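Local coordinates for yeast glycogen phosphorylase (Saccharomyces cerevisiae, PDB 1YGP), which is a carbohydrate phosphorylase of the GT-B clan, a two-domain enzyme that holds bound pyridoxal-5'-phosphate, at residues C673-D676 and I677-D681; H814-Y817 and Y818-D822; S861-C864 and I865-S869; Y333-C336 and A337-H341; I374-L377 and Q378-L381. All coordinates share one frame; numbering follows the deposited sequence.

All five contacts are local, formed between residues a few positions apart in the chain. Interactions 4 and 5 lie on neighbouring helices of the N-terminal domain, with centres 11 Å apart, and they touch: Tyr333 OH is 3.0 Å from Glu376 OE1, a probable hydrogen bond, while Leu340 packs on Leu377. Interactions 1 and 2 belong to the other domain, their centres 26 Å apart. Interaction 3 sits nearer the middle of the molecule, and its Ser861 side chain lies about 12 Å from pyridoxal-5'-phosphate. Interactions 1 and 5 are the most widely separated, with 58 Å between centres on opposite sides of the chain's centre.

Interaction 1. Residues C673-D676 and I677-D681; sequences CVAD and IVNND
Asn680 reaches back with its amide to Asp676, where ND2 donates to the backbone O at 2.7 Å. The donor arrives in the carbonyl plane, on a lone pair, although the oxygen sits 26° out of the amide plane of Asn680. CG of Asn680 is turned to the side of its own backbone N (chi1 -59°), which swings ND2 over the preceding turn, alongside the Asp676 side chain. Main-chain bonds run along the helix, with Val678 N donating to Val674 O at 3.0 Å, and Ile677 N and Asn679 N pairing likewise with the carbonyls of Cys673 and Ala675. A type I turn spans Val678 to Asp681, closed by Asp681 N donating to Val678 O. The side chain of Asn679 leans over Ala675, with ND2 3.7 Å from the Ala675 CB, but its ND2 donates to Val690 O in strand 688-693. Val674 and Val678 lie side by side and point the same way; their CG1 and CG2 methyls meet at 4.1 Å, and both residues also rest on helix 615-634 and strand 688-693. Asp681 forms a salt bridge with Lys630 of helix 615-634. The arrangement is that of a helix C-terminal region within a beta-alpha-beta unit, here strand 649-654, helix 662-678 and strand 688-693 in the Rossmann-like domain of a GT-B protein.

Interaction 2. Residues H814-Y817 and Y818-D822; sequences HGDY and YLVSD
Tyr817 presents the edge of its ring to a face of Tyr818, a T-shaped pair between adjacent residues. The centroids are 5.3 Å apart and the planes stand at 85°, almost perpendicular. CD2 of Tyr817 does the touching, lying over the Tyr818 face toward its rim and 3.7 Å from CE1 of Tyr818. Torsions bring this about: CG of Tyr817 is anti to the backbone N (chi1 -170°), whereas that of Tyr818 folds in beside its own N (chi1 -61°). Arg770 of helix 763-775 adds a cation-pi contact to the Tyr817 ring.

Behind the rings the backbone makes a type I turn, in which Leu819 N donates to Asp816 O at 3.1 Å. Leu819 is the N-cap residue of helix 820-840, and the Asp816 carboxylate lies across the start of that helix. Its OD1 accepts from Val820 N on the syn lone pair, at 3.1 Å. OD2 takes two donors from one face of the carboxylate plane, Ser821 OG at 2.6 Å and Ser821 N at 3.2 Å. Asp822 OD2 is also near, 3.7 Å from Asp816 OD2.

Two N-H groups of the first helical turn and a hydroxyl thus grip the buried carboxylate, which would probably stabilise a negative charge there. This may partly compensate for the nearby Asp822 carboxylate, a like charge if both groups are ionised.

Interaction 3. Residues S861-C864 and I865-S869; sequences SDRC and IEEYS
Arg863 and Glu867 meet one turn apart on helix 861-873, an i to i+4 salt bridge on the last helix of this GT-B protein. NH1 of Arg863 lies 3.0 Å from OE1 of Glu867, and the two flat groups are strongly turned against each other, with guanidinium and carboxylate planes 74° apart. The arginine chain is bent at both chi2 (-78°) and chi3 (-68°). This double bend brings the guanidinium round to Glu867, and CD of Arg863 packs at 3.9 Å against CG of Glu867. Other groups fix the arginine: its NE bonds to the carbonyl of Phe858, whose ring adds a cation-pi contact, and NH1 has a second partner in Thr513 O. Glu866 leaves the helix on a different side, its CG lying over the carbonyl oxygen of Asp862.

Tyr868 turns the edge of its ring, through CD2, to the Cys864 carbonyl. Its hydroxyl is hydrogen-bonded to Asn482 and Thr403, on two strands of the large mixed sheet, while Cys864 and Ile865 rest on Phe173 of helix 165-179. These contacts join the C-terminal helix to the N-terminal domain, as in the GT-B fold, where the end of the chain crosses back. The backbone ladder includes Tyr868 N to Cys864 O at 3.0 Å. One residue further on, Ile865 O takes two donors from opposite faces of its carbonyl plane: Ser869 N at 3.0 Å and Ser869 OG at 2.8 Å.

Interaction 4. Residues Y333-C336 and A337-H341; sequences YFWC and AASLH
Tyr333 lays one face of its ring over the methyl of Ala337, one turn further along helix 322-350. The Ala337 CB is 4.0 Å from the ring centroid and 24° off the normal, a CH-pi contact displaced toward the CE1 rim of Tyr333. With chi1 at -176°, CG of Tyr333 sits beside the carbonyl carbon, and this directs the ring along the helix toward the alanine. The hydroxyl continues past the methyl to Glu376 on helix 372-384, and His427 meets the same ring.

A second contact joins Trp335 and Ser339. The serine hydroxyl donates to Trp335 O at 2.8 Å, while Ser339 N reaches the same oxygen at 3.1 Å. The two donors come from opposite faces of the carbonyl plane. Ser339 OG also approaches the indole obliquely, 3.7 Å from CD1 of Trp335. The indole is tied elsewhere, through NE1 to the carbonyl of Tyr187, and Ser339 OG is further bonded to Trp280 NE1. Main-chain bonds continue the helix, as from Ala337 N to Tyr333 O at 2.8 Å.

Phe334 packs on strands 221-232 and 255-267 of the mixed sheet, with Ala337 on the first and Ala338 on the second, so the helix lies against that sheet. In this buried setting the hydroxyls of Tyr333 and Ser339 and the indole N-H of Trp335 all have hydrogen-bonding partners, so these polar atoms sit in the interior with their bonding needs met.

Interaction 5. Residues I374-L377 and Q378-L381; sequences IVEL and QRVL
Glu376 and Arg379 run side by side and point the same way, joined by a bidentate i to i+3 salt bridge on helix 372-384. The glutamate chain bends at chi2 (68°), which turns its carboxylate along the helix toward the arginine. Arg379 starts extended and bends at chi3 (68°), bringing NE and NH2 side-on to the carboxylate. NE donates to OE1 of Glu376 at 3.0 Å, and this oxygen lies in the guanidinium plane although NE approaches it from above the carboxylate plane. NH2 meets OE2 of Glu376 on its syn side at 3.0 Å, with a weak additional bond to OE1. The two planes are twisted by 44°, so the pairing is not coplanar. OE2 also faces CG1 of Val380, 3.5 Å away.

On another side of the helix, Leu377 holds its CG trans to the main-chain N, and the CD1 branch then lies across the next turn. There CD1 approaches CG of Leu381 at 4.0 Å and CG2 of Val380 at 4.1 Å. Leu344 of helix 322-350 covers Leu377 and Val380, while Gln378 turns toward helix 389-399.

The carboxylate of Glu376 is buried, and its oxygens are met by two arginine nitrogens as well as the hydroxyl of Tyr333. Such pairing probably keeps the glutamate ionised despite its burial.

Interaction 1. Residues C673-D676 and I677-D681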
loop_
_atom_site.group_PDB
_atom_site.type_symbol
_atom_site.label_atom_id
_atom_site.label_comp_id
_atom_site.label_asym_id
_atom_site.label_seq_id
_atom_site.Cartn_x
_atom_site.Cartn_y
_atom_site.Cartn_z
ATOM N N CYS A 673 38.569 4.390 3.381
ATOM C CA CYS A 673 39.769 4.551 4.163
ATOM C C CYS A 673 40.710 5.604 3.551
ATOM O O CYS A 673 41.212 6.518 4.239
ATOM C CB CYS A 673 40.461 3.214 4.252
ATOM S SG CYS A 673 39.469 1.991 5.154
ATOM N N VAL A 674 40.970 5.523 2.237
ATOM C CA VAL A 674 41.811 6.496 1.555
ATOM C C VAL A 674 41.224 7.875 1.825
ATOM O O VAL A 674 41.943 8.758 2.283
ATOM C CB VAL A 674 41.821 6.205 0.048
ATOM C CG1 VAL A 674 42.551 7.305 -0.723
ATOM C CG2 VAL A 674 42.512 4.877 -0.176
ATOM N N ALA A 675 39.911 8.041 1.651
ATOM C CA ALA A 675 39.252 9.314 1.884
ATOM C C ALA A 675 39.447 9.802 3.301
ATOM O O ALA A 675 39.688 10.993 3.496
ATOM C CB ALA A 675 37.759 9.210 1.637
ATOM N N ASP A 676 39.413 8.928 4.305
ATOM C CA ASP A 676 39.637 9.390 5.655
ATOM C C ASP A 676 41.035 9.865 5.941
ATOM O O ASP A 676 41.154 10.808 6.714
ATOM C CB ASP A 676 39.289 8.316 6.668
ATOM C CG ASP A 676 37.811 8.338 7.041
ATOM O OD1 ASP A 676 37.150 9.372 6.880
ATOM O OD2 ASP A 676 37.319 7.311 7.511
ATOM N N ILE A 677 42.096 9.313 5.361
ATOM C CA ILE A 677 43.460 9.783 5.615
ATOM C C ILE A 677 43.774 11.054 4.811
ATOM O O ILE A 677 44.148 12.087 5.376
ATOM C CB ILE A 677 44.395 8.590 5.287
ATOM C CG1 ILE A 677 44.229 7.607 6.443
ATOM C CG2 ILE A 677 45.847 8.991 5.094
ATOM C CD1 ILE A 677 44.827 6.196 6.213
ATOM N N VAL A 678 43.520 11.026 3.499
ATOM C CA VAL A 678 43.800 12.117 2.574
ATOM C C VAL A 678 42.940 13.335 2.864
ATOM O O VAL A 678 43.457 14.439 2.960
ATOM C CB VAL A 678 43.561 11.608 1.148
ATOM C CG1 VAL A 678 43.736 12.731 0.142
ATOM C CG2 VAL A 678 44.542 10.473 0.855
ATOM N N ASN A 679 41.642 13.196 3.095
ATOM C CA ASN A 679 40.808 14.365 3.323
ATOM C C ASN A 679 41.149 15.101 4.594
ATOM O O ASN A 679 40.924 16.309 4.745
ATOM C CB ASN A 679 39.336 14.005 3.417
ATOM C CG ASN A 679 38.668 13.593 2.115
ATOM O OD1 ASN A 679 39.089 13.905 1.002
ATOM N ND2 ASN A 679 37.582 12.848 2.207
ATOM N N ASN A 680 41.735 14.378 5.537
ATOM C CA ASN A 680 41.988 14.996 6.819
ATOM C C ASN A 680 43.458 15.246 7.043
ATOM O O ASN A 680 43.880 15.581 8.155
ATOM C CB ASN A 680 41.406 14.103 7.905
ATOM C CG ASN A 680 39.911 13.927 7.687
ATOM O OD1 ASN A 680 39.153 14.882 7.519
ATOM N ND2 ASN A 680 39.404 12.707 7.615
ATOM N N ASP A 681 44.276 15.149 5.995
ATOM C CA ASP A 681 45.690 15.400 6.150
ATOM C C ASP A 681 46.116 16.810 5.762
ATOM O O ASP A 681 46.458 17.140 4.623
ATOM C CB ASP A 681 46.465 14.386 5.340
ATOM C CG ASP A 681 47.958 14.623 5.395
ATOM O OD1 ASP A 681 48.474 14.944 6.465
ATOM O OD2 ASP A 681 48.581 14.511 4.344
#

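Interaction 2. Residues H814-Y817 and Y818-D822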
loop_
_atom_site.group_PDB
_atom_site.type_symbol
_atom_site.label_atom_id
_atom_site.label_comp_id
_atom_site.label_asym_id
_atom_site.label_seq_id
_atom_site.Cartn_x
_atom_site.Cartn_y
_atom_site.Cartn_z
ATOM N N HIS A 814 47.986 -13.941 -7.628
ATOM C CA HIS A 814 47.062 -14.823 -8.342
ATOM C C HIS A 814 46.895 -14.333 -9.769
ATOM O O HIS A 814 45.837 -13.965 -10.280
ATOM C CB HIS A 814 45.719 -14.880 -7.596
ATOM C CG HIS A 814 45.953 -15.507 -6.246
ATOM N ND1 HIS A 814 46.176 -14.887 -5.093
ATOM C CD2 HIS A 814 46.090 -16.852 -6.032
ATOM C CE1 HIS A 814 46.455 -15.784 -4.183
ATOM N NE2 HIS A 814 46.400 -16.959 -4.763
ATOM N N GLY A 815 48.058 -14.234 -10.389
ATOM C CA GLY A 815 48.178 -13.866 -11.780
ATOM C C GLY A 815 47.593 -12.535 -12.216
ATOM O O GLY A 815 47.619 -12.321 -13.428
ATOM N N ASP A 816 47.115 -11.643 -11.337
ATOM C CA ASP A 816 46.521 -10.371 -11.705
ATOM C C ASP A 816 45.710 -10.431 -13.006
ATOM O O ASP A 816 45.999 -9.789 -14.033
ATOM C CB ASP A 816 47.641 -9.334 -11.788
ATOM C CG ASP A 816 47.223 -7.925 -12.216
ATOM O OD1 ASP A 816 46.331 -7.312 -11.626
ATOM O OD2 ASP A 816 47.789 -7.448 -13.189
ATOM N N TYR A 817 44.656 -11.250 -12.935
ATOM C CA TYR A 817 43.742 -11.452 -14.039
ATOM C C TYR A 817 43.141 -10.180 -14.638
ATOM O O TYR A 817 42.704 -10.233 -15.771
ATOM C CB TYR A 817 42.650 -12.372 -13.557
ATOM C CG TYR A 817 41.728 -12.902 -14.648
ATOM C CD1 TYR A 817 42.169 -13.902 -15.525
ATOM C CD2 TYR A 817 40.428 -12.408 -14.758
ATOM C CE1 TYR A 817 41.314 -14.419 -16.504
ATOM C CE2 TYR A 817 39.570 -12.917 -15.734
ATOM C CZ TYR A 817 40.013 -13.923 -16.598
ATOM O OH TYR A 817 39.131 -14.459 -17.519
ATOM N N TYR A 818 43.046 -9.006 -14.011
ATOM C CA TYR A 818 42.436 -7.851 -14.664
ATOM C C TYR A 818 43.455 -6.833 -15.123
ATOM O O TYR A 818 43.138 -5.653 -15.328
ATOM C CB TYR A 818 41.463 -7.179 -13.720
ATOM C CG TYR A 818 40.360 -8.134 -13.340
ATOM C CD1 TYR A 818 39.374 -8.435 -14.266
ATOM C CD2 TYR A 818 40.379 -8.745 -12.086
ATOM C CE1 TYR A 818 38.401 -9.365 -13.925
ATOM C CE2 TYR A 818 39.404 -9.678 -11.747
ATOM C CZ TYR A 818 38.424 -9.972 -12.673
ATOM O OH TYR A 818 37.424 -10.855 -12.341
ATOM N N LEU A 819 44.718 -7.267 -15.216
ATOM C CA LEU A 819 45.807 -6.452 -15.724
ATOM C C LEU A 819 46.022 -5.094 -15.056
ATOM O O LEU A 819 46.369 -4.102 -15.709
ATOM C CB LEU A 819 45.616 -6.259 -17.246
ATOM C CG LEU A 819 45.881 -7.371 -18.273
ATOM C CD1 LEU A 819 45.107 -8.627 -17.938
ATOM C CD2 LEU A 819 45.412 -6.894 -19.655
ATOM N N VAL A 820 45.921 -5.027 -13.729
ATOM C CA VAL A 820 46.202 -3.768 -13.043
ATOM C C VAL A 820 47.682 -3.388 -13.202
ATOM O O VAL A 820 48.003 -2.255 -13.568
ATOM C CB VAL A 820 45.838 -3.874 -11.532
ATOM C CG1 VAL A 820 46.299 -2.652 -10.731
ATOM C CG2 VAL A 820 44.318 -3.933 -11.419
ATOM N N SER A 821 48.592 -4.346 -12.992
ATOM C CA SER A 821 50.022 -4.113 -13.093
ATOM C C SER A 821 50.429 -3.573 -14.456
ATOM O O SER A 821 51.209 -2.615 -14.576
ATOM C CB SER A 821 50.795 -5.404 -12.858
ATOM O OG SER A 821 50.044 -6.486 -12.289
ATOM N N ASP A 822 49.778 -4.162 -15.468
ATOM C CA ASP A 822 50.129 -3.874 -16.852
ATOM C C ASP A 822 49.779 -2.455 -17.246
ATOM O O ASP A 822 50.582 -1.719 -17.840
ATOM C CB ASP A 822 49.416 -4.859 -17.769
ATOM C CG ASP A 822 49.730 -6.297 -17.359
ATOM O OD1 ASP A 822 50.790 -6.817 -17.714
ATOM O OD2 ASP A 822 48.915 -6.889 -16.657
#

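Interaction 3. Residues S861-C864 and I865-S869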
loop_
_atom_site.group_PDB
_atom_site.type_symbol
_atom_site.label_atom_id
_atom_site.label_comp_id
_atom_site.label_asym_id
_atom_site.label_seq_id
_atom_site.Cartn_x
_atom_site.Cartn_y
_atom_site.Cartn_z
ATOM N N SER A 861 19.199 8.274 -28.069
ATOM C CA SER A 861 18.335 7.099 -28.122
ATOM C C SER A 861 17.223 7.226 -29.164
ATOM O O SER A 861 16.622 6.202 -29.513
ATOM C CB SER A 861 17.716 6.844 -26.754
ATOM O OG SER A 861 17.164 8.023 -26.166
ATOM N N ASP A 862 16.963 8.441 -29.705
ATOM C CA ASP A 862 15.992 8.624 -30.785
ATOM C C ASP A 862 16.478 7.981 -32.060
ATOM O O ASP A 862 15.703 7.320 -32.758
ATOM C CB ASP A 862 15.729 10.089 -31.087
ATOM C CG ASP A 862 14.979 10.874 -30.013
ATOM O OD1 ASP A 862 14.380 10.298 -29.093
ATOM O OD2 ASP A 862 15.005 12.099 -30.124
ATOM N N ARG A 863 17.787 8.102 -32.306
ATOM C CA ARG A 863 18.429 7.453 -33.438
ATOM C C ARG A 863 18.427 5.948 -33.168
ATOM O O ARG A 863 18.094 5.238 -34.113
ATOM C CB ARG A 863 19.847 7.996 -33.583
ATOM C CG ARG A 863 20.726 7.539 -34.730
ATOM C CD ARG A 863 21.336 6.171 -34.507
ATOM N NE ARG A 863 22.318 6.169 -33.438
ATOM C CZ ARG A 863 22.535 5.099 -32.670
ATOM N NH1 ARG A 863 21.862 3.957 -32.829
ATOM N NH2 ARG A 863 23.470 5.171 -31.736
ATOM N N CYS A 864 18.752 5.394 -31.972
ATOM C CA CYS A 864 18.623 3.943 -31.713
ATOM C C CYS A 864 17.222 3.457 -32.073
ATOM O O CYS A 864 17.050 2.425 -32.732
ATOM C CB CYS A 864 18.740 3.491 -30.270
ATOM S SG CYS A 864 20.119 4.043 -29.255
ATOM N N ILE A 865 16.185 4.207 -31.685
ATOM C CA ILE A 865 14.823 3.791 -31.959
ATOM C C ILE A 865 14.496 3.927 -33.437
ATOM O O ILE A 865 13.718 3.098 -33.935
ATOM C CB ILE A 865 13.877 4.612 -31.056
ATOM C CG1 ILE A 865 14.172 4.212 -29.616
ATOM C CG2 ILE A 865 12.416 4.345 -31.348
ATOM C CD1 ILE A 865 14.042 2.709 -29.295
ATOM N N GLU A 866 15.094 4.877 -34.170
ATOM C CA GLU A 866 14.886 4.934 -35.610
ATOM C C GLU A 866 15.408 3.644 -36.249
ATOM O O GLU A 866 14.700 2.958 -36.991
ATOM C CB GLU A 866 15.623 6.127 -36.200
ATOM C CG GLU A 866 14.969 7.471 -35.863
ATOM C CD GLU A 866 15.767 8.755 -36.153
ATOM O OE1 GLU A 866 16.664 8.777 -37.004
ATOM O OE2 GLU A 866 15.475 9.761 -35.504
ATOM N N GLU A 867 16.598 3.215 -35.847
ATOM C CA GLU A 867 17.235 2.059 -36.436
ATOM C C GLU A 867 16.451 0.808 -36.146
ATOM O O GLU A 867 16.206 -0.004 -37.047
ATOM C CB GLU A 867 18.648 1.851 -35.908
ATOM C CG GLU A 867 19.567 3.048 -36.121
ATOM C CD GLU A 867 21.019 2.656 -36.270
ATOM O OE1 GLU A 867 21.662 2.210 -35.316
ATOM O OE2 GLU A 867 21.514 2.798 -37.378
ATOM N N TYR A 868 16.007 0.654 -34.899
ATOM C CA TYR A 868 15.261 -0.526 -34.511
ATOM C C TYR A 868 13.967 -0.579 -35.281
ATOM O O TYR A 868 13.674 -1.613 -35.892
ATOM C CB TYR A 868 14.948 -0.506 -33.032
ATOM C CG TYR A 868 15.979 -1.119 -32.097
ATOM C CD1 TYR A 868 15.986 -2.494 -31.885
ATOM C CD2 TYR A 868 16.844 -0.302 -31.382
ATOM C CE1 TYR A 868 16.843 -3.054 -30.949
ATOM C CE2 TYR A 868 17.703 -0.863 -30.442
ATOM C CZ TYR A 868 17.703 -2.236 -30.219
ATOM O OH TYR A 868 18.540 -2.779 -29.248
ATOM N N SER A 869 13.248 0.543 -35.335
ATOM C CA SER A 869 11.989 0.596 -36.044
ATOM C C SER A 869 12.175 0.233 -37.501
ATOM O O SER A 869 11.403 -0.584 -38.019
ATOM C CB SER A 869 11.369 1.976 -35.977
ATOM O OG SER A 869 11.109 2.342 -34.628
#

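Interaction 4. Residues Y333-C336 and A337-H341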
loop_
_atom_site.group_PDB
_atom_site.type_symbol
_atom_site.label_atom_id
_atom_site.label_comp_id
_atom_site.label_asym_id
_atom_site.label_seq_id
_atom_site.Cartn_x
_atom_site.Cartn_y
_atom_site.Cartn_z
ATOM N N TYR A 333 9.015 -16.403 -15.374
ATOM C CA TYR A 333 7.845 -16.977 -16.001
ATOM C C TYR A 333 6.657 -16.052 -15.749
ATOM O O TYR A 333 6.099 -15.600 -16.748
ATOM C CB TYR A 333 7.507 -18.372 -15.462
ATOM C CG TYR A 333 6.324 -18.955 -16.225
ATOM C CD1 TYR A 333 6.200 -18.747 -17.601
ATOM C CD2 TYR A 333 5.314 -19.620 -15.540
ATOM C CE1 TYR A 333 5.067 -19.180 -18.280
ATOM C CE2 TYR A 333 4.176 -20.063 -16.213
ATOM C CZ TYR A 333 4.059 -19.831 -17.578
ATOM O OH TYR A 333 2.922 -20.199 -18.260
ATOM N N PHE A 334 6.274 -15.704 -14.505
ATOM C CA PHE A 334 5.158 -14.809 -14.161
ATOM C C PHE A 334 5.041 -13.560 -15.060
ATOM O O PHE A 334 4.005 -13.265 -15.661
ATOM C CB PHE A 334 5.357 -14.443 -12.689
ATOM C CG PHE A 334 4.416 -13.393 -12.124
ATOM C CD1 PHE A 334 3.108 -13.732 -11.788
ATOM C CD2 PHE A 334 4.851 -12.073 -11.993
ATOM C CE1 PHE A 334 2.232 -12.753 -11.337
ATOM C CE2 PHE A 334 3.963 -11.096 -11.539
ATOM C CZ PHE A 334 2.651 -11.435 -11.213
ATOM N N TRP A 335 6.118 -12.830 -15.254
ATOM C CA TRP A 335 6.106 -11.656 -16.090
ATOM C C TRP A 335 5.961 -12.040 -17.541
ATOM O O TRP A 335 5.168 -11.365 -18.209
ATOM C CB TRP A 335 7.391 -10.906 -15.810
ATOM C CG TRP A 335 7.976 -9.968 -16.853
ATOM C CD1 TRP A 335 7.395 -8.798 -17.288
ATOM C CD2 TRP A 335 9.212 -10.192 -17.387
ATOM N NE1 TRP A 335 8.291 -8.270 -18.094
ATOM C CE2 TRP A 335 9.385 -9.065 -18.181
ATOM C CE3 TRP A 335 10.184 -11.183 -17.290
ATOM C CZ2 TRP A 335 10.577 -8.938 -18.889
ATOM C CZ3 TRP A 335 11.360 -11.034 -18.008
ATOM C CH2 TRP A 335 11.558 -9.919 -18.801
ATOM N N CYS A 336 6.647 -13.070 -18.071
ATOM C CA CYS A 336 6.463 -13.471 -19.473
ATOM C C CYS A 336 5.048 -13.945 -19.817
ATOM O O CYS A 336 4.451 -13.572 -20.826
ATOM C CB CYS A 336 7.434 -14.569 -19.798
ATOM S SG CYS A 336 9.072 -13.838 -19.960
ATOM N N ALA A 337 4.482 -14.703 -18.895
ATOM C CA ALA A 337 3.159 -15.263 -18.972
ATOM C C ALA A 337 2.056 -14.207 -19.045
ATOM O O ALA A 337 1.286 -14.155 -20.016
ATOM C CB ALA A 337 2.947 -16.130 -17.744
ATOM N N ALA A 338 1.980 -13.353 -18.015
ATOM C CA ALA A 338 0.990 -12.299 -17.912
ATOM C C ALA A 338 1.099 -11.309 -19.070
ATOM O O ALA A 338 0.110 -10.999 -19.741
ATOM C CB ALA A 338 1.200 -11.577 -16.615
ATOM N N SER A 339 2.307 -10.859 -19.380
ATOM C CA SER A 339 2.535 -9.968 -20.493
ATOM C C SER A 339 2.131 -10.588 -21.819
ATOM O O SER A 339 1.425 -9.946 -22.598
ATOM C CB SER A 339 3.989 -9.611 -20.522
ATOM O OG SER A 339 4.340 -8.932 -19.326
ATOM N N LEU A 340 2.485 -11.837 -22.124
ATOM C CA LEU A 340 2.056 -12.438 -23.379
ATOM C C LEU A 340 0.548 -12.537 -23.411
ATOM O O LEU A 340 -0.070 -12.201 -24.417
ATOM C CB LEU A 340 2.638 -13.815 -23.546
ATOM C CG LEU A 340 3.563 -13.966 -24.717
ATOM C CD1 LEU A 340 2.826 -13.614 -25.975
ATOM C CD2 LEU A 340 4.725 -13.009 -24.601
ATOM N N HIS A 341 -0.072 -12.896 -22.290
ATOM C CA HIS A 341 -1.515 -12.982 -22.197
ATOM C C HIS A 341 -2.184 -11.677 -22.580
ATOM O O HIS A 341 -3.198 -11.667 -23.295
ATOM C CB HIS A 341 -1.917 -13.336 -20.788
ATOM C CG HIS A 341 -3.408 -13.534 -20.601
ATOM N ND1 HIS A 341 -4.402 -12.678 -20.803
ATOM C CD2 HIS A 341 -3.966 -14.703 -20.141
ATOM C CE1 HIS A 341 -5.529 -13.269 -20.484
ATOM N NE2 HIS A 341 -5.251 -14.482 -20.090
#

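Interaction 5. Residues I374-L377 and Q378-L381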
loop_
_atom_site.group_PDB
_atom_site.type_symbol
_atom_site.label_atom_id
_atom_site.label_comp_id
_atom_site.label_asym_id
_atom_site.label_seq_id
_atom_site.Cartn_x
_atom_site.Cartn_y
_atom_site.Cartn_z
ATOM N N ILE A 374 8.902 -16.825 -25.735
ATOM C CA ILE A 374 8.925 -17.605 -26.988
ATOM C C ILE A 374 8.171 -18.931 -26.781
ATOM O O ILE A 374 7.163 -19.248 -27.426
ATOM C CB ILE A 374 10.434 -17.845 -27.384
ATOM C CG1 ILE A 374 11.006 -16.594 -27.991
ATOM C CG2 ILE A 374 10.590 -18.959 -28.381
ATOM C CD1 ILE A 374 12.537 -16.527 -27.879
ATOM N N VAL A 375 8.640 -19.685 -25.786
ATOM C CA VAL A 375 8.109 -20.990 -25.454
ATOM C C VAL A 375 6.643 -20.907 -25.040
ATOM O O VAL A 375 5.858 -21.831 -25.235
ATOM C CB VAL A 375 8.985 -21.554 -24.337
ATOM C CG1 VAL A 375 8.558 -22.951 -23.968
ATOM C CG2 VAL A 375 10.401 -21.663 -24.821
ATOM N N GLU A 376 6.261 -19.813 -24.386
ATOM C CA GLU A 376 4.897 -19.563 -23.970
ATOM C C GLU A 376 4.001 -19.233 -25.165
ATOM O O GLU A 376 2.892 -19.785 -25.203
ATOM C CB GLU A 376 4.914 -18.425 -22.964
ATOM C CG GLU A 376 3.564 -17.865 -22.526
ATOM C CD GLU A 376 2.679 -18.782 -21.689
ATOM O OE1 GLU A 376 3.129 -19.826 -21.224
ATOM O OE2 GLU A 376 1.519 -18.424 -21.491
ATOM N N LEU A 377 4.402 -18.399 -26.152
ATOM C CA LEU A 377 3.539 -18.119 -27.284
ATOM C C LEU A 377 3.350 -19.440 -28.005
ATOM O O LEU A 377 2.206 -19.796 -28.297
ATOM C CB LEU A 377 4.147 -17.092 -28.242
ATOM C CG LEU A 377 3.307 -16.661 -29.474
ATOM C CD1 LEU A 377 1.889 -16.314 -29.054
ATOM C CD2 LEU A 377 3.959 -15.468 -30.143
ATOM N N GLN A 378 4.390 -20.255 -28.189
ATOM C CA GLN A 378 4.210 -21.559 -28.815
ATOM C C GLN A 378 3.226 -22.413 -28.010
ATOM O O GLN A 378 2.285 -22.969 -28.593
ATOM C CB GLN A 378 5.558 -22.251 -28.920
ATOM C CG GLN A 378 5.547 -23.583 -29.629
ATOM C CD GLN A 378 5.187 -23.561 -31.100
ATOM O OE1 GLN A 378 4.871 -22.541 -31.707
ATOM N NE2 GLN A 378 5.247 -24.726 -31.729
ATOM N N ARG A 379 3.386 -22.469 -26.673
ATOM C CA ARG A 379 2.468 -23.187 -25.817
ATOM C C ARG A 379 1.025 -22.716 -25.995
ATOM O O ARG A 379 0.150 -23.570 -26.182
ATOM C CB ARG A 379 2.832 -23.021 -24.343
ATOM C CG ARG A 379 1.931 -23.885 -23.444
ATOM C CD ARG A 379 2.134 -23.754 -21.937
ATOM N NE ARG A 379 1.719 -22.453 -21.455
ATOM C CZ ARG A 379 0.446 -22.197 -21.180
ATOM N NH1 ARG A 379 -0.506 -23.126 -21.308
ATOM N NH2 ARG A 379 0.105 -20.958 -20.862
ATOM N N VAL A 380 0.688 -21.424 -26.003
ATOM C CA VAL A 380 -0.719 -21.084 -26.066
ATOM C C VAL A 380 -1.236 -21.338 -27.466
ATOM O O VAL A 380 -2.349 -21.873 -27.579
ATOM C CB VAL A 380 -1.004 -19.607 -25.679
ATOM C CG1 VAL A 380 -0.369 -19.355 -24.342
ATOM C CG2 VAL A 380 -0.429 -18.623 -26.640
ATOM N N LEU A 381 -0.473 -21.059 -28.539
ATOM C CA LEU A 381 -0.987 -21.276 -29.885
ATOM C C LEU A 381 -1.239 -22.754 -30.135
ATOM O O LEU A 381 -2.260 -23.104 -30.719
ATOM C CB LEU A 381 -0.026 -20.758 -30.948
ATOM C CG LEU A 381 0.152 -19.266 -31.111
ATOM C CD1 LEU A 381 1.050 -19.062 -32.308
ATOM C CD2 LEU A 381 -1.167 -18.542 -31.352
#